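Local coordinates for fructokinase (Vibrio cholerae serotype O1, PDB 5F11), which catalyses, as a PfkB-family sugar kinase of the ribokinase type, the ATP-dependent phosphorylation of fructose, at residues Phe113-Lys118 and Asn174-Val179. Residues are numbered along the deposited sequence; the frame is centred on the assembly and turned at random.
With FRU (beta-D-fructofuranose), chain B.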
loop_
_atom_site.group_PDB
_atom_site.type_symbol
_atom_site.label_atom_id
_atom_site.label_comp_id
_atom_site.label_asym_id
_atom_site.label_seq_id
_atom_site.Cartn_x
_atom_site.Cartn_y
_atom_site.Cartn_z
ATOM N N PHE A 113 7.514 2.021 11.359
ATOM C CA PHE A 113 6.396 1.808 10.452
ATOM C C PHE A 113 6.089 2.960 9.488
ATOM O O PHE A 113 6.164 4.138 9.839
ATOM C CB PHE A 113 5.152 1.421 11.245
ATOM C CG PHE A 113 5.357 0.233 12.123
ATOM C CD1 PHE A 113 5.464 0.377 13.495
ATOM C CD2 PHE A 113 5.473 -1.030 11.577
ATOM C CE1 PHE A 113 5.668 -0.728 14.311
ATOM C CE2 PHE A 113 5.671 -2.134 12.390
ATOM C CZ PHE A 113 5.773 -1.979 13.760
ATOM N N THR A 114 5.750 2.596 8.261
ATOM C CA THR A 114 5.255 3.546 7.287
ATOM C C THR A 114 3.907 3.038 6.813
ATOM O O THR A 114 3.825 1.980 6.194
ATOM C CB THR A 114 6.207 3.685 6.086
ATOM O OG1 THR A 114 7.511 4.055 6.551
ATOM C CG2 THR A 114 5.704 4.749 5.121
ATOM N N PHE A 115 2.853 3.793 7.109
ATOM C CA PHE A 115 1.490 3.377 6.788
ATOM C C PHE A 115 1.096 3.825 5.384
ATOM O O PHE A 115 1.030 5.020 5.117
ATOM C CB PHE A 115 0.509 3.926 7.831
ATOM C CG PHE A 115 0.624 3.257 9.176
ATOM C CD1 PHE A 115 -0.316 2.328 9.581
ATOM C CD2 PHE A 115 1.687 3.545 10.022
ATOM C CE1 PHE A 115 -0.205 1.703 10.797
ATOM C CE2 PHE A 115 1.807 2.929 11.232
ATOM C CZ PHE A 115 0.857 2.003 11.628
ATOM N N MET A 116 0.830 2.864 4.498
ATOM C CA MET A 116 0.602 3.158 3.083
ATOM C C MET A 116 -0.861 3.424 2.717
ATOM O O MET A 116 -1.149 3.977 1.647
ATOM C CB MET A 116 1.181 2.053 2.200
ATOM C CG MET A 116 2.703 1.969 2.248
ATOM S SD MET A 116 3.532 3.556 1.962
ATOM C CE MET A 116 3.022 3.951 0.286
ATOM N N VAL A 117 -1.768 3.046 3.615
ATOM C CA VAL A 117 -3.202 3.242 3.420
ATOM C C VAL A 117 -3.839 4.057 4.555
ATOM O O VAL A 117 -4.006 3.560 5.670
ATOM C CB VAL A 117 -3.926 1.891 3.317
ATOM C CG1 VAL A 117 -5.414 2.095 3.032
ATOM C CG2 VAL A 117 -3.260 1.030 2.253
ATOM N N LYS A 118 -4.179 5.311 4.266
ATOM C CA LYS A 118 -4.850 6.177 5.227
ATOM C C LYS A 118 -5.969 6.953 4.532
ATOM O O LYS A 118 -5.697 7.719 3.611
ATOM C CB LYS A 118 -3.847 7.173 5.820
ATOM C CG LYS A 118 -2.423 6.638 5.923
ATOM C CD LYS A 118 -1.565 7.450 6.886
ATOM C CE LYS A 118 -1.123 8.758 6.272
ATOM N NZ LYS A 118 -0.033 9.393 7.070
ATOM N N ASN A 174 -0.262 1.602 22.158
ATOM C CA ASN A 174 0.356 1.094 20.932
ATOM C C ASN A 174 0.364 2.162 19.830
ATOM O O ASN A 174 -0.223 1.977 18.761
ATOM C CB ASN A 174 -0.381 -0.169 20.461
ATOM C CG ASN A 174 0.376 -0.926 19.383
ATOM O OD1 ASN A 174 1.478 -1.446 19.615
ATOM N ND2 ASN A 174 -0.211 -0.993 18.190
ATOM N N LEU A 175 1.022 3.283 20.115
ATOM C CA LEU A 175 0.861 4.521 19.349
ATOM C C LEU A 175 1.459 4.473 17.948
ATOM O O LEU A 175 2.597 4.037 17.769
ATOM C CB LEU A 175 1.486 5.695 20.110
ATOM C CG LEU A 175 0.956 6.068 21.498
ATOM C CD1 LEU A 175 1.599 7.372 21.983
ATOM C CD2 LEU A 175 -0.568 6.171 21.505
ATOM N N ARG A 176 0.681 4.934 16.965
ATOM C CA ARG A 176 1.152 5.123 15.589
ATOM C C ARG A 176 0.570 6.430 15.065
ATOM O O ARG A 176 -0.497 6.454 14.431
ATOM C CB ARG A 176 0.729 3.972 14.672
ATOM C CG ARG A 176 1.043 2.588 15.206
ATOM C CD ARG A 176 2.524 2.230 15.128
ATOM N NE ARG A 176 2.684 0.817 15.443
ATOM C CZ ARG A 176 2.963 0.343 16.653
ATOM N NH1 ARG A 176 3.164 1.177 17.665
ATOM N NH2 ARG A 176 3.051 -0.970 16.842
ATOM N N GLU A 177 1.294 7.509 15.326
ATOM C CA GLU A 177 0.791 8.862 15.131
ATOM C C GLU A 177 0.339 9.253 13.715
ATOM O O GLU A 177 -0.640 9.982 13.556
ATOM C CB GLU A 177 1.833 9.854 15.618
ATOM C CG GLU A 177 1.355 11.267 15.575
ATOM C CD GLU A 177 2.443 12.212 15.939
ATOM O OE1 GLU A 177 2.957 12.876 15.022
ATOM O OE2 GLU A 177 2.790 12.276 17.139
ATOM N N GLU A 178 1.047 8.781 12.697
ATOM C CA GLU A 178 0.770 9.196 11.324
ATOM C C GLU A 178 -0.596 8.730 10.820
ATOM O O GLU A 178 -1.063 9.177 9.773
ATOM C CB GLU A 178 1.879 8.721 10.373
ATOM C CG GLU A 178 1.871 7.228 10.106
ATOM C CD GLU A 178 2.960 6.796 9.131
ATOM O OE1 GLU A 178 2.685 6.736 7.913
ATOM O OE2 GLU A 178 4.091 6.513 9.586
ATOM N N VAL A 179 -1.225 7.825 11.558
ATOM C CA VAL A 179 -2.554 7.339 11.208
ATOM C C VAL A 179 -3.629 8.418 11.462
ATOM O O VAL A 179 -4.664 8.456 10.793
ATOM C CB VAL A 179 -2.887 6.047 11.994
ATOM C CG1 VAL A 179 -4.273 5.524 11.645
ATOM C CG2 VAL A 179 -1.834 4.985 11.717
HETATM C C1 FRU B . -0.002 -1.370 13.367
HETATM C C2 FRU B . 1.306 -2.085 13.513
HETATM C C3 FRU B . 1.339 -3.278 12.615
HETATM C C4 FRU B . 2.218 -4.186 13.356
HETATM C C5 FRU B . 1.748 -3.935 14.740
HETATM C C6 FRU B . 2.827 -4.357 15.683
HETATM O O1 FRU B . -1.066 -2.158 13.764
HETATM O O2 FRU B . 2.293 -1.165 13.197
HETATM O O3 FRU B . 1.836 -2.999 11.367
HETATM O O4 FRU B . 2.048 -5.501 13.002
HETATM O O5 FRU B . 1.475 -2.563 14.827
HETATM O O6 FRU B . 2.602 -3.906 16.968
#
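Phe113 and Arg176 meet where strand 113-115 of the small lid sheet of this ribokinase-like fold packs against the loop after strand 168-172 of the large central sheet, beside the bound fructose. On the tightly packed side, the Arg176 guanidinium lies almost parallel to the Phe113 ring (planes 9° apart), with Phe113 CE1 over one of its faces. Arg176 CG stands beside the backbone N (chi1 -50°), and a further bend at chi2 turns the group toward the sugar. Arg176 NE donates an almost straight hydrogen bond to fructose O2 (3.0 Å, 178°). Arg176 NH2 bonds to fructose O5 and Arg176 NH1 returns to Leu175 O (2.9 Å), fixing the rotation of the group; a weak bond from NH2 to Asn174 OD1 adds to this. Fructose O2 in turn sits over the centre of the Phe113 ring. The Phe115 ring lies next to it: Val179 CG2 makes a CH-pi contact over one face, 3.7 Å from the ring centroid, while Phe115 CZ touches Arg176 CB and CG where the two side chains cross at about a right angle. Asp26, Asp30 and Asp266 hydrogen-bond the sugar as well.

Toward the subunit interface the contact becomes looser and more polar. The carboxylate of Glu178 reaches strand 113-115, and Phe115 N donates to Glu178 OE1 (3.1 Å), approaching from above the carboxylate plane. Arg97 of the second subunit adds a bond to Phe115 O and a weak, long ion pair with Glu178 OE1. Lys118, only partly buried, adds a long salt bridge to Glu178 OE1, and its NZ donates a hydrogen bond to Glu178 O (2.9 Å) from above the carbonyl plane.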